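Local atomic coordinates of amine Dehydrogenase (Pseudomonas putida, PDB entry 1JMX), a protein that carries two covalently bound haems c and probably transfers electrons as the alpha subunit of a quinohemoprotein amine dehydrogenase. Residues Q91-T94 with Q95-E98; R142-L145 with P146-Q150. One frame throughout, in Å; residues are numbered along the deposited sequence.

Contact 1: residues Q91-T94 with Q95-E98; sequences QFDT and QLSE
Ser97 N and Glu98 N donate to Asp93 O and Thr94 O, and these two i to i+4 bonds wind the first turn of helix 94-100, the second at 2.9 Å between Glu98 N and Thr94 O and almost straight at 175°. Asp93 is the N-cap of this helix, which carries Cys100, a covalent anchor of the second haem c. Asp93 CG sits between its own backbone N and carbonyl carbon (chi1 55°), which swings the carboxylate back over the opening turn; there OD2 takes a weak capping bond of 3.5 Å from Leu96 N. The same oxygen accepts from a water at 2.9 Å from OD2, and that water in turn accepts from Gln95 N, so two amides of the first turn are served by one carboxylate oxygen, one of them indirectly. OD1 leans on Leu96 CB and forms a salt bridge with Arg159 at the end of helix 144-159. Replacing Asp93 by an alanine would probably cost Leu96 N its weak cap, the bridging water its acceptor and Arg159 this anionic partner. Leu96 CD1 lies over one face of the Phe92 ring, 4.0 Å from Phe92 CG. Phe92 also packs on Val78, Tyr80 and Tyr160, while Leu96 meets Leu156, which joins the helix start to neighbouring loops and to helix 144-159. Asp93 O is gripped twice by one residue: Ser97 N approaches in the carbonyl plane, whereas Ser97 OG, placed beside its own backbone N by a chi1 of -54°, donates from above that plane at 2.8 Å from Asp93 O.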
ATOM      1  N   GLN A  91       3.295 -14.895  -5.873  1.00 19.84           N
ATOM      2  CA  GLN A  91       3.321 -16.238  -5.306  1.00 22.21           C
ATOM      3  C   GLN A  91       4.651 -16.552  -4.614  1.00 20.38           C
ATOM      4  O   GLN A  91       5.546 -17.153  -5.206  1.00 22.17           O
ATOM      5  CB  GLN A  91       3.014 -17.301  -6.378  1.00 25.53           C
ATOM      6  CG  GLN A  91       1.521 -17.454  -6.732  1.00 31.13           C
ATOM      7  CD  GLN A  91       0.608 -17.694  -5.508  1.00 36.50           C
ATOM      8  OE1 GLN A  91       0.852 -18.581  -4.663  1.00 39.25           O
ATOM      9  NE2 GLN A  91      -0.465 -16.907  -5.424  1.00 38.61           N
ATOM     10  N   PHE A  92       4.782 -16.086  -3.376  1.00 19.11           N
ATOM     11  CA  PHE A  92       5.968 -16.328  -2.553  1.00 18.74           C
ATOM     12  C   PHE A  92       5.482 -17.138  -1.358  1.00 18.67           C
ATOM     13  O   PHE A  92       4.273 -17.254  -1.138  1.00 20.00           O
ATOM     14  CB  PHE A  92       6.562 -15.011  -2.028  1.00 16.48           C
ATOM     15  CG  PHE A  92       7.247 -14.182  -3.072  1.00 15.21           C
ATOM     16  CD1 PHE A  92       8.553 -14.455  -3.445  1.00 15.71           C
ATOM     17  CD2 PHE A  92       6.594 -13.109  -3.661  1.00 15.12           C
ATOM     18  CE1 PHE A  92       9.208 -13.666  -4.393  1.00 17.71           C
ATOM     19  CE2 PHE A  92       7.233 -12.312  -4.607  1.00 15.93           C
ATOM     20  CZ  PHE A  92       8.546 -12.590  -4.976  1.00 17.38           C
ATOM     21  N   ASP A  93       6.413 -17.686  -0.582  1.00 19.61           N
ATOM     22  CA  ASP A  93       6.055 -18.455   0.608  1.00 18.73           C
ATOM     23  C   ASP A  93       5.403 -17.522   1.638  1.00 17.81           C
ATOM     24  O   ASP A  93       5.626 -16.314   1.602  1.00 17.35           O
ATOM     25  CB  ASP A  93       7.294 -19.156   1.184  1.00 21.48           C
ATOM     26  CG  ASP A  93       8.434 -18.197   1.476  1.00 23.36           C
ATOM     27  OD1 ASP A  93       8.933 -17.556   0.525  1.00 25.20           O
ATOM     28  OD2 ASP A  93       8.834 -18.096   2.656  1.00 26.66           O
ATOM     29  N   THR A  94       4.616 -18.075   2.558  1.00 17.04           N
ATOM     30  CA  THR A  94       3.909 -17.262   3.552  1.00 18.62           C
ATOM     31  C   THR A  94       4.808 -16.427   4.452  1.00 16.36           C
ATOM     32  O   THR A  94       4.490 -15.280   4.745  1.00 16.18           O
ATOM     33  CB  THR A  94       2.945 -18.096   4.442  1.00 20.28           C
ATOM     34  OG1 THR A  94       3.683 -19.082   5.172  1.00 26.56           O
ATOM     35  CG2 THR A  94       1.891 -18.785   3.597  1.00 21.65           C
ATOM     36  N   GLN A  95       5.940 -16.983   4.865  1.00 17.34           N
ATOM     37  CA  GLN A  95       6.848 -16.253   5.739  1.00 18.44           C
ATOM     38  C   GLN A  95       7.326 -14.952   5.099  1.00 17.26           C
ATOM     39  O   GLN A  95       7.293 -13.902   5.728  1.00 17.66           O
ATOM     40  CB  GLN A  95       8.035 -17.119   6.123  1.00 19.87           C
ATOM     41  CG  GLN A  95       8.950 -16.463   7.108  1.00 22.60           C
ATOM     42  CD  GLN A  95      10.234 -17.220   7.259  1.00 25.40           C
ATOM     43  OE1 GLN A  95      10.536 -17.724   8.335  1.00 27.97           O
ATOM     44  NE2 GLN A  95      11.002 -17.322   6.174  1.00 27.38           N
ATOM     45  N   LEU A  96       7.732 -15.025   3.839  1.00 16.88           N
ATOM     46  CA  LEU A  96       8.199 -13.850   3.115  1.00 16.54           C
ATOM     47  C   LEU A  96       7.038 -12.895   2.841  1.00 14.99           C
ATOM     48  O   LEU A  96       7.209 -11.683   2.874  1.00 14.55           O
ATOM     49  CB  LEU A  96       8.872 -14.277   1.795  1.00 17.54           C
ATOM     50  CG  LEU A  96       9.696 -13.286   0.952  1.00 18.66           C
ATOM     51  CD1 LEU A  96       8.811 -12.339   0.152  1.00 20.70           C
ATOM     52  CD2 LEU A  96      10.646 -12.517   1.850  1.00 20.94           C
ATOM     53  N   SER A  97       5.858 -13.442   2.567  1.00 15.45           N
ATOM     54  CA  SER A  97       4.677 -12.616   2.278  1.00 16.13           C
ATOM     55  C   SER A  97       4.191 -11.802   3.463  1.00 13.12           C
ATOM     56  O   SER A  97       3.936 -10.615   3.333  1.00 14.16           O
ATOM     57  CB  SER A  97       3.518 -13.485   1.773  1.00 17.71           C
ATOM     58  OG  SER A  97       3.921 -14.263   0.661  1.00 23.03           O
ATOM     59  N   GLU A  98       4.036 -12.454   4.608  1.00 12.92           N
ATOM     60  CA  GLU A  98       3.563 -11.790   5.815  1.00 13.33           C
ATOM     61  C   GLU A  98       4.586 -10.829   6.383  1.00 12.06           C
ATOM     62  O   GLU A  98       4.252  -9.721   6.785  1.00 12.96           O
ATOM     63  CB  GLU A  98       3.211 -12.817   6.880  1.00 14.42           C
ATOM     64  CG  GLU A  98       2.106 -13.735   6.459  1.00 17.93           C
ATOM     65  CD  GLU A  98       1.783 -14.781   7.495  1.00 20.63           C
ATOM     66  OE1 GLU A  98       2.688 -15.167   8.273  1.00 21.52           O
ATOM     67  OE2 GLU A  98       0.617 -15.231   7.510  1.00 24.50           O
TER
HETATM   68  O   HOH W   1       2.622 -14.091  -2.437  1.00 34.29           O
HETATM   69  O   HOH W   2       7.394 -19.780   4.574  1.00 35.55           O

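Contact 2: residues R142-L145 with P146-Q150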
ATOM      1  N   ARG A 142       2.666 -11.610  16.691  1.00 11.94           N
ATOM      2  CA  ARG A 142       3.884 -12.383  16.889  1.00 12.06           C
ATOM      3  C   ARG A 142       5.031 -11.491  17.374  1.00 12.49           C
ATOM      4  O   ARG A 142       4.894 -10.272  17.426  1.00 13.25           O
ATOM      5  CB  ARG A 142       4.271 -13.034  15.559  1.00 11.34           C
ATOM      6  CG  ARG A 142       4.723 -12.031  14.498  1.00 11.75           C
ATOM      7  CD  ARG A 142       4.710 -12.610  13.092  1.00 13.30           C
ATOM      8  NE  ARG A 142       3.351 -12.735  12.581  1.00 14.00           N
ATOM      9  CZ  ARG A 142       3.039 -13.169  11.366  1.00 13.96           C
ATOM     10  NH1 ARG A 142       3.992 -13.532  10.519  1.00 13.21           N
ATOM     11  NH2 ARG A 142       1.768 -13.228  10.994  1.00 12.40           N
ATOM     12  N   ASP A 143       6.132 -12.105  17.793  1.00 13.68           N
ATOM     13  CA  ASP A 143       7.308 -11.349  18.215  1.00 14.53           C
ATOM     14  C   ASP A 143       8.009 -11.036  16.893  1.00 13.58           C
ATOM     15  O   ASP A 143       8.893 -11.772  16.457  1.00 13.62           O
ATOM     16  CB  ASP A 143       8.212 -12.204  19.107  1.00 17.35           C
ATOM     17  CG  ASP A 143       7.559 -12.577  20.417  1.00 20.46           C
ATOM     18  OD1 ASP A 143       6.731 -11.792  20.921  1.00 23.13           O
ATOM     19  OD2 ASP A 143       7.875 -13.659  20.952  1.00 24.48           O
ATOM     20  N   TRP A 144       7.572  -9.963  16.248  1.00 12.66           N
ATOM     21  CA  TRP A 144       8.096  -9.571  14.948  1.00 12.81           C
ATOM     22  C   TRP A 144       9.608  -9.443  14.804  1.00 12.77           C
ATOM     23  O   TRP A 144      10.191 -10.054  13.913  1.00 12.43           O
ATOM     24  CB  TRP A 144       7.414  -8.293  14.457  1.00 13.02           C
ATOM     25  CG  TRP A 144       7.566  -8.111  12.985  1.00 12.00           C
ATOM     26  CD1 TRP A 144       6.750  -8.606  12.016  1.00 12.09           C
ATOM     27  CD2 TRP A 144       8.645  -7.456  12.308  1.00 11.85           C
ATOM     28  NE1 TRP A 144       7.256  -8.315  10.777  1.00 11.83           N
ATOM     29  CE2 TRP A 144       8.421  -7.609  10.924  1.00 11.72           C
ATOM     30  CE3 TRP A 144       9.781  -6.756  12.735  1.00 11.29           C
ATOM     31  CZ2 TRP A 144       9.293  -7.091   9.961  1.00 11.75           C
ATOM     32  CZ3 TRP A 144      10.647  -6.239  11.778  1.00 11.64           C
ATOM     33  CH2 TRP A 144      10.397  -6.410  10.407  1.00 12.35           C
ATOM     34  N   LEU A 145      10.241  -8.653  15.666  1.00 13.10           N
ATOM     35  CA  LEU A 145      11.687  -8.453  15.575  1.00 14.06           C
ATOM     36  C   LEU A 145      12.522  -9.746  15.694  1.00 13.25           C
ATOM     37  O   LEU A 145      13.343 -10.026  14.815  1.00 13.65           O
ATOM     38  CB  LEU A 145      12.144  -7.360  16.553  1.00 12.92           C
ATOM     39  CG  LEU A 145      13.574  -6.822  16.454  1.00 12.83           C
ATOM     40  CD1 LEU A 145      13.888  -6.369  15.026  1.00 11.95           C
ATOM     41  CD2 LEU A 145      13.729  -5.682  17.446  1.00 11.80           C
ATOM     42  N   PRO A 146      12.314 -10.556  16.756  1.00 12.42           N
ATOM     43  CA  PRO A 146      13.064 -11.812  16.931  1.00 12.65           C
ATOM     44  C   PRO A 146      12.913 -12.776  15.739  1.00 12.96           C
ATOM     45  O   PRO A 146      13.883 -13.385  15.285  1.00 13.26           O
ATOM     46  CB  PRO A 146      12.436 -12.399  18.191  1.00 12.42           C
ATOM     47  CG  PRO A 146      12.116 -11.186  18.980  1.00 12.43           C
ATOM     48  CD  PRO A 146      11.492 -10.285  17.948  1.00 11.92           C
ATOM     49  N   ILE A 147      11.686 -12.910  15.251  1.00 13.18           N
ATOM     50  CA  ILE A 147      11.368 -13.773  14.116  1.00 14.59           C
ATOM     51  C   ILE A 147      12.076 -13.266  12.857  1.00 15.00           C
ATOM     52  O   ILE A 147      12.664 -14.042  12.100  1.00 16.22           O
ATOM     53  CB  ILE A 147       9.819 -13.805  13.880  1.00 14.77           C
ATOM     54  CG1 ILE A 147       9.129 -14.616  14.980  1.00 15.11           C
ATOM     55  CG2 ILE A 147       9.475 -14.359  12.515  1.00 16.52           C
ATOM     56  CD1 ILE A 147       7.626 -14.476  14.976  1.00 13.40           C
ATOM     57  N   ALA A 148      12.037 -11.954  12.650  1.00 14.17           N
ATOM     58  CA  ALA A 148      12.651 -11.347  11.476  1.00 14.11           C
ATOM     59  C   ALA A 148      14.174 -11.491  11.472  1.00 14.51           C
ATOM     60  O   ALA A 148      14.774 -11.746  10.433  1.00 16.46           O
ATOM     61  CB  ALA A 148      12.246  -9.882  11.375  1.00 11.29           C
ATOM     62  N   LEU A 149      14.788 -11.367  12.643  1.00 13.65           N
ATOM     63  CA  LEU A 149      16.237 -11.474  12.762  1.00 13.92           C
ATOM     64  C   LEU A 149      16.744 -12.912  12.805  1.00 13.88           C
ATOM     65  O   LEU A 149      17.757 -13.230  12.190  1.00 15.83           O
ATOM     66  CB  LEU A 149      16.729 -10.723  14.002  1.00 11.91           C
ATOM     67  CG  LEU A 149      16.534  -9.202  14.052  1.00 12.44           C
ATOM     68  CD1 LEU A 149      16.937  -8.670  15.414  1.00 12.65           C
ATOM     69  CD2 LEU A 149      17.330  -8.522  12.945  1.00 12.59           C
ATOM     70  N   GLN A 150      16.030 -13.775  13.519  1.00 15.03           N
ATOM     71  CA  GLN A 150      16.438 -15.168  13.665  1.00 16.48           C
ATOM     72  C   GLN A 150      15.959 -16.134  12.587  1.00 16.21           C
ATOM     73  O   GLN A 150      16.658 -17.087  12.261  1.00 16.04           O
ATOM     74  CB  GLN A 150      16.036 -15.692  15.042  1.00 18.77           C
ATOM     75  CG  GLN A 150      16.799 -15.048  16.186  1.00 23.24           C
ATOM     76  CD  GLN A 150      16.164 -15.322  17.536  1.00 25.80           C
ATOM     77  OE1 GLN A 150      15.990 -14.410  18.347  1.00 27.84           O
ATOM     78  NE2 GLN A 150      15.802 -16.581  17.782  1.00 30.20           N
TER
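Leu145 packs against Pro146 and Leu149 on the first turn of helix 144-159. Its CB presses on the proline ring, 3.3 Å from Pro146 CD, tighter than usual van der Waals contact. A chi1 of -170° turns CG away from the backbone N of Leu145 and toward the next turn, where Leu145 CG lies 4.0 Å from Leu149 CD1. At the tip, Leu145 CD1 comes to 3.8 Å from the same Leu149 CD1. The two leucines run side by side in the same direction, and they face helix 116-129 through Leu127 and Glu120.

Trp144 and Ala148 make a CH-pi contact: the alanine methyl lies over the face of the six-membered ring, 11° off its normal, with Trp144 CZ3 the nearest ring atom at 4.0 Å from Ala148 CB. Val123 of helix 116-129 packs against both residues, and the indole also touches the second haem c.

Asp143 is the N-cap residue, although its carboxylate makes no capping bond; OD1 instead forms a salt bridge with Arg185 of a neighbouring subunit. With CG1 beside its own backbone N (chi1 -72°) and CD1 extended beyond it, Ile147 passes Asp143 O and reaches the aliphatic part of Arg142, Ile147 CD1 lying 3.7 Å from Arg142 CB. The two side chains cross at about a right angle.

The chemistry is thus divided. The carbonyls of Asp143, Trp144 and Leu145 accept from Ile147 N, Ala148 N and Leu149 N; NH1 of Arg142 pairs with Glu98 OE1, as Asp143 OD1 does with its arginine; the leucines pack toward helix 116-129, and Trp144 alone of these residues brings the turn against the haem.

Overall arrangement
From the N terminus, the chain passes helix 54-67 and a loop before contact 1 turns it into helix 94-100, just ahead of Cys100 and His104 of the second haem. It then runs through helix 116-129, which holds His126, the other axial ligand, and a further loop to contact 2, where helix 144-159 starts. Each contact closes a single turn at a helix start; they follow in series, neither nesting nor crossing. The centres of contact 1 and contact 2 lie about 15 Å apart. Glu98 OE1 and Arg142 NH1 join them directly in a salt bridge of 3.1 Å. The later part of helix 144-159 also packs back on the start of helix 94-100, within the haem-binding region.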